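Local coordinates for protein Trypsin/chymotrypsin inhibitor (Alocasia macrorrhizos, PDB 5YCZ) that inhibits the serine proteases trypsin and alpha-chymotrypsin as a Kunitz-type inhibitor with a beta-trefoil fold, and forms a homodimer, at residues G156-G161 with L165-N170; V89-R94 with F98-G103; N113-I118 with P137-V142. All coordinates share one frame; numbering follows the deposited sequence.

Contact 1 of 3, residues G156-G161 with L165-N170; sequences GLAEGG and LLNINN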
loop_
_atom_site.group_PDB
_atom_site.type_symbol
_atom_site.label_atom_id
_atom_site.label_comp_id
_atom_site.label_asym_id
_atom_site.label_seq_id
_atom_site.Cartn_x
_atom_site.Cartn_y
_atom_site.Cartn_z
ATOM N N GLY A 156 -9.630 2.866 -20.471
ATOM C CA GLY A 156 -10.973 3.389 -20.540
ATOM C C GLY A 156 -11.862 2.575 -19.632
ATOM O O GLY A 156 -11.483 1.502 -19.164
ATOM N N LEU A 157 -13.052 3.102 -19.360
ATOM C CA LEU A 157 -14.009 2.346 -18.563
ATOM C C LEU A 157 -14.576 1.190 -19.378
ATOM O O LEU A 157 -14.905 1.345 -20.558
ATOM C CB LEU A 157 -15.138 3.255 -18.084
ATOM C CG LEU A 157 -14.718 4.462 -17.243
ATOM C CD1 LEU A 157 -15.928 5.284 -16.864
ATOM C CD2 LEU A 157 -13.930 4.006 -16.025
ATOM N N ALA A 158 -14.705 0.029 -18.737
ATOM C CA ALA A 158 -15.073 -1.203 -19.424
ATOM C C ALA A 158 -16.249 -1.857 -18.714
ATOM O O ALA A 158 -16.093 -2.366 -17.598
ATOM C CB ALA A 158 -13.888 -2.166 -19.476
ATOM N N GLU A 159 -17.416 -1.863 -19.362
ATOM C CA GLU A 159 -18.599 -2.478 -18.769
ATOM C C GLU A 159 -18.337 -3.949 -18.530
ATOM O O GLU A 159 -18.027 -4.685 -19.471
ATOM C CB GLU A 159 -19.819 -2.307 -19.672
ATOM C CG GLU A 159 -20.382 -0.908 -19.692
ATOM C CD GLU A 159 -21.182 -0.585 -18.443
ATOM O OE1 GLU A 159 -21.108 -1.365 -17.462
ATOM O OE2 GLU A 159 -21.898 0.450 -18.452
ATOM N N GLY A 160 -18.462 -4.377 -17.276
ATOM C CA GLY A 160 -17.987 -5.693 -16.918
ATOM C C GLY A 160 -19.050 -6.651 -16.441
ATOM O O GLY A 160 -18.780 -7.847 -16.350
ATOM N N GLY A 161 -20.251 -6.159 -16.141
ATOM C CA GLY A 161 -21.220 -6.962 -15.419
ATOM C C GLY A 161 -21.377 -6.441 -14.005
ATOM O O GLY A 161 -22.039 -5.419 -13.806
ATOM N N LEU A 165 -14.683 -1.901 -15.079
ATOM C CA LEU A 165 -13.255 -2.141 -14.939
ATOM C C LEU A 165 -12.520 -1.185 -15.874
ATOM O O LEU A 165 -13.141 -0.345 -16.541
ATOM C CB LEU A 165 -12.928 -3.622 -15.202
ATOM C CG LEU A 165 -13.543 -4.667 -14.233
ATOM C CD1 LEU A 165 -12.706 -5.891 -14.195
ATOM C CD2 LEU A 165 -13.660 -4.169 -12.811
ATOM N N LEU A 166 -11.190 -1.281 -15.895
ATOM C CA LEU A 166 -10.356 -0.477 -16.787
ATOM C C LEU A 166 -9.708 -1.383 -17.821
ATOM O O LEU A 166 -8.924 -2.260 -17.457
ATOM C CB LEU A 166 -9.271 0.270 -16.016
ATOM C CG LEU A 166 -9.741 1.291 -14.960
ATOM C CD1 LEU A 166 -8.521 1.876 -14.249
ATOM C CD2 LEU A 166 -10.582 2.402 -15.587
ATOM N N ASN A 167 -10.022 -1.171 -19.093
ATOM C CA ASN A 167 -9.368 -1.888 -20.182
ATOM C C ASN A 167 -8.649 -0.888 -21.073
ATOM O O ASN A 167 -8.616 0.307 -20.787
ATOM C CB ASN A 167 -10.377 -2.723 -20.985
ATOM C CG ASN A 167 -11.390 -1.865 -21.757
ATOM O OD1 ASN A 167 -11.682 -0.727 -21.388
ATOM N ND2 ASN A 167 -11.969 -2.444 -22.797
ATOM N N ILE A 168 -8.064 -1.387 -22.158
ATOM C CA ILE A 168 -7.450 -0.519 -23.159
ATOM C C ILE A 168 -8.549 0.026 -24.054
ATOM O O ILE A 168 -9.240 -0.736 -24.735
ATOM C CB ILE A 168 -6.407 -1.267 -24.004
ATOM C CG1 ILE A 168 -5.272 -1.804 -23.134
ATOM C CG2 ILE A 168 -5.881 -0.337 -25.106
ATOM C CD1 ILE A 168 -4.263 -0.732 -22.770
ATOM N N ASN A 169 -8.707 1.339 -24.074
ATOM C CA ASN A 169 -9.666 1.949 -24.991
ATOM C C ASN A 169 -9.082 3.265 -25.495
ATOM O O ASN A 169 -9.122 4.286 -24.802
ATOM C CB ASN A 169 -11.000 2.164 -24.316
ATOM C CG ASN A 169 -12.023 2.693 -25.260
ATOM O OD1 ASN A 169 -11.712 3.438 -26.193
ATOM N ND2 ASN A 169 -13.268 2.302 -25.039
ATOM N N ASN A 170 -8.573 3.256 -26.718
ATOM C CA ASN A 170 -7.821 4.430 -27.141
ATOM C C ASN A 170 -8.743 5.579 -27.519
ATOM O O ASN A 170 -8.429 6.740 -27.237
ATOM C CB ASN A 170 -6.884 4.065 -28.285
ATOM C CG ASN A 170 -5.692 3.268 -27.819
ATOM O OD1 ASN A 170 -4.979 3.675 -26.907
ATOM N ND2 ASN A 170 -5.476 2.127 -28.431
#
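Gly156 to Ala158 and Leu165 to Asn167 pair antiparallel in the hairpin of strands 153-159 and 164-168, inner neighbours in the six-stranded sheet of the beta-trefoil; the axes of these short segments approach to 4.4 Å, with 114° between their directions. A non-hydrogen-bonded pair separates two hydrogen-bonded ones. At the first, Gly156 N gives to Asn167 O at 2.8 Å and Asn167 N returns to Gly156 O. At the second, Leu165 N reaches Ala158 O almost straight (171° at the hydrogen), whereas Ala158 N meets Leu165 O at 2.7 Å on a more bent path. Between them Leu157 and Leu166 project to the same face and cross obliquely, CD2 to CD2 at 3.7 Å. Leu166 also packs on Val43 and Trp90. On the other face the CB of Ala158 lies against the side chain of Asn167. Past the paired residues, Asn169 lays its CB 4.0 Å from Gly156 CA, while CG, anti to the backbone N (chi1 -176°), carries OD1 to Ser172 N. The chemistry is thus mainly that of the main chain: four backbone hydrogen bonds fix the register, and a single leucine pair adds apolar contact on one face.

Contact 2 of 3, residues V89-R94 with F98-G103; sequences VWTFDR and FVTTGG
Thr91, Val99 and Phe98 bury the most surface in this short antiparallel hairpin, a two-stranded element of the beta-trefoil. Thr91 stands opposite Thr100 in a hydrogen-bonded pair: Thr91 N gives to Thr100 O and Thr100 N to Thr91 O, both at 2.9 Å. With OG1 of Thr91 anti to the backbone N (chi1 176°), the methyl CG2 is turned over the partner strand, where it meets CG2 of Thr100 at 3.8 Å and faces the carbonyl O of Thr101. The hydroxyl of Thr100 is bonded to Asn42 and that of Thr101 to Leu41.

Val99 belongs to the other face, between two aromatic side chains. Its CG1 approaches CB of Trp90 and the neighbouring ring atoms obliquely, and its CG2 meets the edge of the Phe92 ring, in plane. The Trp90 ring meets that of Phe78, their planes about 35° apart, and the Trp90 side chain lies about 4 Å from that of Leu56, a residue of the predicted reactive bond. Val89 packs on Pro81 of the second subunit. Phe98 contributes mainly through its backbone, since its own ring turns to Asn42. Its carbonyl O accepts a bent hydrogen bond from Asp93 N, and the same Phe98 O lies 3.5 Å from CD1 of Phe92.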
loop_
_atom_site.group_PDB
_atom_site.type_symbol
_atom_site.label_atom_id
_atom_site.label_comp_id
_atom_site.label_asym_id
_atom_site.label_seq_id
_atom_site.Cartn_x
_atom_site.Cartn_y
_atom_site.Cartn_z
ATOM N N VAL A 89 -0.616 -3.133 -5.884
ATOM C CA VAL A 89 0.040 -2.479 -7.011
ATOM C C VAL A 89 -0.682 -2.872 -8.294
ATOM O O VAL A 89 -0.907 -4.057 -8.549
ATOM C CB VAL A 89 1.525 -2.877 -7.080
ATOM C CG1 VAL A 89 2.122 -2.468 -8.390
ATOM C CG2 VAL A 89 2.301 -2.236 -5.966
ATOM N N TRP A 90 -1.032 -1.879 -9.109
ATOM C CA TRP A 90 -1.699 -2.155 -10.370
ATOM C C TRP A 90 -0.784 -2.927 -11.300
ATOM O O TRP A 90 0.414 -2.645 -11.393
ATOM C CB TRP A 90 -2.087 -0.864 -11.066
ATOM C CG TRP A 90 -3.128 -0.055 -10.451
ATOM C CD1 TRP A 90 -3.593 -0.107 -9.168
ATOM C CD2 TRP A 90 -3.856 0.977 -11.103
ATOM N NE1 TRP A 90 -4.571 0.839 -8.987
ATOM C CE2 TRP A 90 -4.751 1.514 -10.163
ATOM C CE3 TRP A 90 -3.841 1.495 -12.401
ATOM C CZ2 TRP A 90 -5.618 2.536 -10.474
ATOM C CZ3 TRP A 90 -4.695 2.511 -12.715
ATOM C CH2 TRP A 90 -5.582 3.027 -11.757
ATOM N N THR A 91 -1.364 -3.863 -12.037
ATOM C CA THR A 91 -0.648 -4.518 -13.118
ATOM C C THR A 91 -1.673 -4.819 -14.193
ATOM O O THR A 91 -2.855 -5.033 -13.901
ATOM C CB THR A 91 0.082 -5.790 -12.637
ATOM O OG1 THR A 91 0.702 -6.470 -13.746
ATOM C CG2 THR A 91 -0.891 -6.727 -11.929
ATOM N N PHE A 92 -1.245 -4.779 -15.441
ATOM C CA PHE A 92 -2.185 -5.007 -16.530
ATOM C C PHE A 92 -2.146 -6.479 -16.895
ATOM O O PHE A 92 -1.142 -6.959 -17.426
ATOM C CB PHE A 92 -1.874 -4.135 -17.743
ATOM C CG PHE A 92 -2.928 -4.226 -18.808
ATOM C CD1 PHE A 92 -4.151 -3.597 -18.638
ATOM C CD2 PHE A 92 -2.707 -4.961 -19.962
ATOM C CE1 PHE A 92 -5.133 -3.686 -19.602
ATOM C CE2 PHE A 92 -3.686 -5.069 -20.927
ATOM C CZ PHE A 92 -4.906 -4.426 -20.751
ATOM N N ASP A 93 -3.224 -7.198 -16.586
ATOM C CA ASP A 93 -3.359 -8.600 -16.982
ATOM C C ASP A 93 -3.662 -8.612 -18.472
ATOM O O ASP A 93 -4.759 -8.239 -18.898
ATOM C CB ASP A 93 -4.456 -9.285 -16.168
ATOM C CG ASP A 93 -4.641 -10.791 -16.520
ATOM O OD1 ASP A 93 -4.075 -11.276 -17.521
ATOM O OD2 ASP A 93 -5.377 -11.498 -15.789
ATOM N N ARG A 94 -2.674 -9.010 -19.281
ATOM C CA ARG A 94 -2.871 -9.024 -20.728
ATOM C C ARG A 94 -3.801 -10.142 -21.172
ATOM O O ARG A 94 -4.392 -10.039 -22.247
ATOM C CB ARG A 94 -1.530 -9.150 -21.463
ATOM C CG ARG A 94 -0.668 -7.886 -21.446
ATOM C CD ARG A 94 0.555 -8.038 -22.331
ATOM N NE ARG A 94 1.152 -9.363 -22.176
ATOM C CZ ARG A 94 2.247 -9.611 -21.461
ATOM N NH1 ARG A 94 2.713 -10.856 -21.370
ATOM N NH2 ARG A 94 2.868 -8.613 -20.833
ATOM N N PHE A 98 -7.789 -6.179 -18.480
ATOM C CA PHE A 98 -8.077 -5.090 -17.539
ATOM C C PHE A 98 -6.955 -5.005 -16.508
ATOM O O PHE A 98 -5.972 -5.736 -16.575
ATOM C CB PHE A 98 -9.465 -5.237 -16.865
ATOM C CG PHE A 98 -9.756 -6.610 -16.281
ATOM C CD1 PHE A 98 -9.208 -7.001 -15.079
ATOM C CD2 PHE A 98 -10.635 -7.480 -16.908
ATOM C CE1 PHE A 98 -9.491 -8.255 -14.533
ATOM C CE2 PHE A 98 -10.929 -8.738 -16.356
ATOM C CZ PHE A 98 -10.353 -9.124 -15.176
ATOM N N VAL A 99 -7.105 -4.112 -15.535
ATOM C CA VAL A 99 -6.073 -3.879 -14.522
ATOM C C VAL A 99 -6.404 -4.654 -13.252
ATOM O O VAL A 99 -7.515 -4.550 -12.717
ATOM C CB VAL A 99 -5.908 -2.381 -14.225
ATOM C CG1 VAL A 99 -4.815 -2.194 -13.191
ATOM C CG2 VAL A 99 -5.589 -1.626 -15.511
ATOM N N THR A 100 -5.440 -5.437 -12.769
ATOM C CA THR A 100 -5.644 -6.251 -11.578
ATOM C C THR A 100 -4.532 -5.929 -10.597
ATOM O O THR A 100 -3.787 -4.966 -10.802
ATOM C CB THR A 100 -5.685 -7.744 -11.909
ATOM O OG1 THR A 100 -6.175 -8.474 -10.776
ATOM C CG2 THR A 100 -4.308 -8.245 -12.258
ATOM N N THR A 101 -4.407 -6.704 -9.541
ATOM C CA THR A 101 -3.469 -6.365 -8.489
ATOM C C THR A 101 -2.302 -7.336 -8.525
ATOM O O THR A 101 -2.147 -8.112 -9.474
ATOM C CB THR A 101 -4.193 -6.349 -7.140
ATOM O OG1 THR A 101 -5.091 -7.463 -7.068
ATOM C CG2 THR A 101 -5.012 -5.064 -7.014
ATOM N N GLY A 102 -1.482 -7.302 -7.477
ATOM C CA GLY A 102 -0.307 -8.150 -7.448
ATOM C C GLY A 102 0.775 -7.660 -8.381
ATOM O O GLY A 102 1.355 -8.452 -9.133
ATOM N N GLY A 103 1.036 -6.396 -8.371
ATOM C CA GLY A 103 2.060 -5.872 -9.230
ATOM C C GLY A 103 3.367 -5.699 -8.504
ATOM O O GLY A 103 3.419 -5.695 -7.270
#

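Contact 3 of 3, residues N113-I118 with P137-V142; sequences NSRFAI and PCSTGV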
loop_
_atom_site.group_PDB
_atom_site.type_symbol
_atom_site.label_atom_id
_atom_site.label_comp_id
_atom_site.label_asym_id
_atom_site.label_seq_id
_atom_site.Cartn_x
_atom_site.Cartn_y
_atom_site.Cartn_z
ATOM N N ASN A 113 4.436 -5.344 -16.755
ATOM C CA ASN A 113 3.033 -4.953 -16.877
ATOM C C ASN A 113 2.518 -4.103 -15.726
ATOM O O ASN A 113 1.343 -3.703 -15.751
ATOM C CB ASN A 113 2.159 -6.189 -17.009
ATOM C CG ASN A 113 2.291 -6.827 -18.353
ATOM O OD1 ASN A 113 2.419 -8.054 -18.478
ATOM N ND2 ASN A 113 2.278 -5.996 -19.384
ATOM N N SER A 114 3.332 -3.817 -14.719
ATOM C CA SER A 114 2.922 -2.861 -13.706
ATOM C C SER A 114 3.375 -1.434 -14.022
ATOM O O SER A 114 3.232 -0.550 -13.172
ATOM C CB SER A 114 3.436 -3.292 -12.325
ATOM O OG SER A 114 4.716 -3.884 -12.406
ATOM N N ARG A 115 3.895 -1.181 -15.220
ATOM C CA ARG A 115 4.390 0.144 -15.570
ATOM C C ARG A 115 3.291 0.941 -16.261
ATOM O O ARG A 115 2.818 0.570 -17.342
ATOM C CB ARG A 115 5.623 0.055 -16.463
ATOM C CG ARG A 115 6.904 -0.269 -15.724
ATOM C CD ARG A 115 7.834 -1.037 -16.647
ATOM N NE ARG A 115 9.143 -1.223 -16.044
ATOM C CZ ARG A 115 10.097 -1.995 -16.554
ATOM N NH1 ARG A 115 9.889 -2.662 -17.678
ATOM N NH2 ARG A 115 11.255 -2.116 -15.922
ATOM N N PHE A 116 2.908 2.049 -15.647
ATOM C CA PHE A 116 1.930 2.950 -16.222
ATOM C C PHE A 116 2.573 4.321 -16.393
ATOM O O PHE A 116 3.580 4.639 -15.752
ATOM C CB PHE A 116 0.675 3.033 -15.339
ATOM C CG PHE A 116 -0.014 1.720 -15.153
ATOM C CD1 PHE A 116 0.457 0.793 -14.223
ATOM C CD2 PHE A 116 -1.120 1.396 -15.913
ATOM C CE1 PHE A 116 -0.170 -0.430 -14.052
ATOM C CE2 PHE A 116 -1.756 0.172 -15.752
ATOM C CZ PHE A 116 -1.289 -0.743 -14.814
ATOM N N ALA A 117 1.997 5.122 -17.288
ATOM C CA ALA A 117 2.350 6.526 -17.414
ATOM C C ALA A 117 1.078 7.353 -17.415
ATOM O O ALA A 117 0.000 6.852 -17.745
ATOM C CB ALA A 117 3.151 6.799 -18.687
ATOM N N ILE A 118 1.209 8.622 -17.032
ATOM C CA ILE A 118 0.110 9.581 -17.059
ATOM C C ILE A 118 0.409 10.675 -18.074
ATOM O O ILE A 118 1.536 11.173 -18.169
ATOM C CB ILE A 118 -0.145 10.198 -15.672
ATOM C CG1 ILE A 118 -0.445 9.103 -14.659
ATOM C CG2 ILE A 118 -1.305 11.195 -15.726
ATOM C CD1 ILE A 118 0.031 9.434 -13.259
ATOM N N PRO A 137 4.491 -0.918 -20.971
ATOM C CA PRO A 137 5.399 -1.952 -20.462
ATOM C C PRO A 137 6.864 -1.570 -20.491
ATOM O O PRO A 137 7.645 -2.140 -19.722
ATOM C CB PRO A 137 5.114 -3.138 -21.387
ATOM C CG PRO A 137 3.704 -2.957 -21.759
ATOM C CD PRO A 137 3.479 -1.472 -21.877
ATOM N N CYS A 138 7.273 -0.621 -21.318
ATOM C CA CYS A 138 8.681 -0.255 -21.409
ATOM C C CYS A 138 8.946 1.004 -20.600
ATOM O O CYS A 138 8.271 2.020 -20.790
ATOM C CB CYS A 138 9.095 -0.039 -22.862
ATOM S SG CYS A 138 9.125 -1.562 -23.795
ATOM N N SER A 139 9.942 0.940 -19.718
ATOM C CA SER A 139 10.259 2.103 -18.901
ATOM C C SER A 139 10.568 3.303 -19.782
ATOM O O SER A 139 10.979 3.173 -20.941
ATOM C CB SER A 139 11.438 1.821 -17.973
ATOM O OG SER A 139 11.042 1.069 -16.836
ATOM N N THR A 140 10.334 4.483 -19.219
ATOM C CA THR A 140 10.551 5.730 -19.930
ATOM C C THR A 140 10.711 6.847 -18.911
ATOM O O THR A 140 10.240 6.747 -17.774
ATOM C CB THR A 140 9.407 6.017 -20.897
ATOM O OG1 THR A 140 9.852 6.973 -21.862
ATOM C CG2 THR A 140 8.227 6.562 -20.173
ATOM N N GLY A 141 11.388 7.914 -19.332
ATOM C CA GLY A 141 11.864 8.877 -18.358
ATOM C C GLY A 141 12.840 8.289 -17.366
ATOM O O GLY A 141 13.026 8.850 -16.284
ATOM N N VAL A 142 13.468 7.164 -17.701
ATOM C CA VAL A 142 14.321 6.425 -16.781
ATOM C C VAL A 142 15.714 6.359 -17.391
ATOM O O VAL A 142 15.872 6.058 -18.583
ATOM C CB VAL A 142 13.751 5.019 -16.491
ATOM C CG1 VAL A 142 14.159 3.988 -17.551
ATOM C CG2 VAL A 142 14.131 4.553 -15.110
#
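Pro137 O accepts a hydrogen bond from Arg115 NH1 at 3.1 Å, and this bond ties the loop after strand 131-135 to the segment 113-118. The geometry is regular: 158° at the hydrogen, the donor nearly in line with the carbonyl, and the oxygen at the edge of the guanidinium, close to its plane. The arginine gets there by stretching out from CG to NE, which brings CD past the same carbonyl, 3.3 Å from Pro137 O. Ser139 approaches from another direction. Its OG sits over one face of the guanidinium, 3.1 Å from Arg115 NE, at an angle poor for a hydrogen bond.

The remaining N-H groups are used by other parts of the chain. Glu61 forms a salt bridge with NE, Gly110 O shares NH1 with Pro137, and the carbonyls of Ser106 and Ala108 take NH2. A buried positive charge is therefore surrounded by oxygen, with one carboxylate that probably balances it, and the many bonds should hold the guanidinium in a fixed rotation. Beyond it, the Pro137 ring packs beside the Asn113 side chain, and its other neighbours include Pro111 and Leu152. Cys138, between the two residues that meet the arginine, is anchored to Cys147 by a disulfide. Arg115 thus joins two loops through their carbonyls, with Glu61 as a third partner: a buried arginine that cross-links the long loops between the strands of this Kunitz-type beta-trefoil, next to the Cys138-Cys147 disulfide.

How the contacts relate
Along the chain, contact 2 closes first, contact 3 follows, and contact 1 comes last, all within one beta-trefoil inhibitor domain. Contact 2 is central, its middle about 13 Å from the middles of both others, which are themselves about 20 Å apart and do not touch. It meets contact 1 where Ile168 CG1 lies 3.6 Å from Phe92 CZ, and where Leu165 packs on the ring of Phe98. Toward contact 3, Phe92 N probably bonds to Asn113 O at 2.8 Å. Contacts 1 and 3 reach the same six-stranded sheet, so the hairpin of 89-103 packs against strand 164-168 of that sheet and also bonds to the loop leading to strand 116-120.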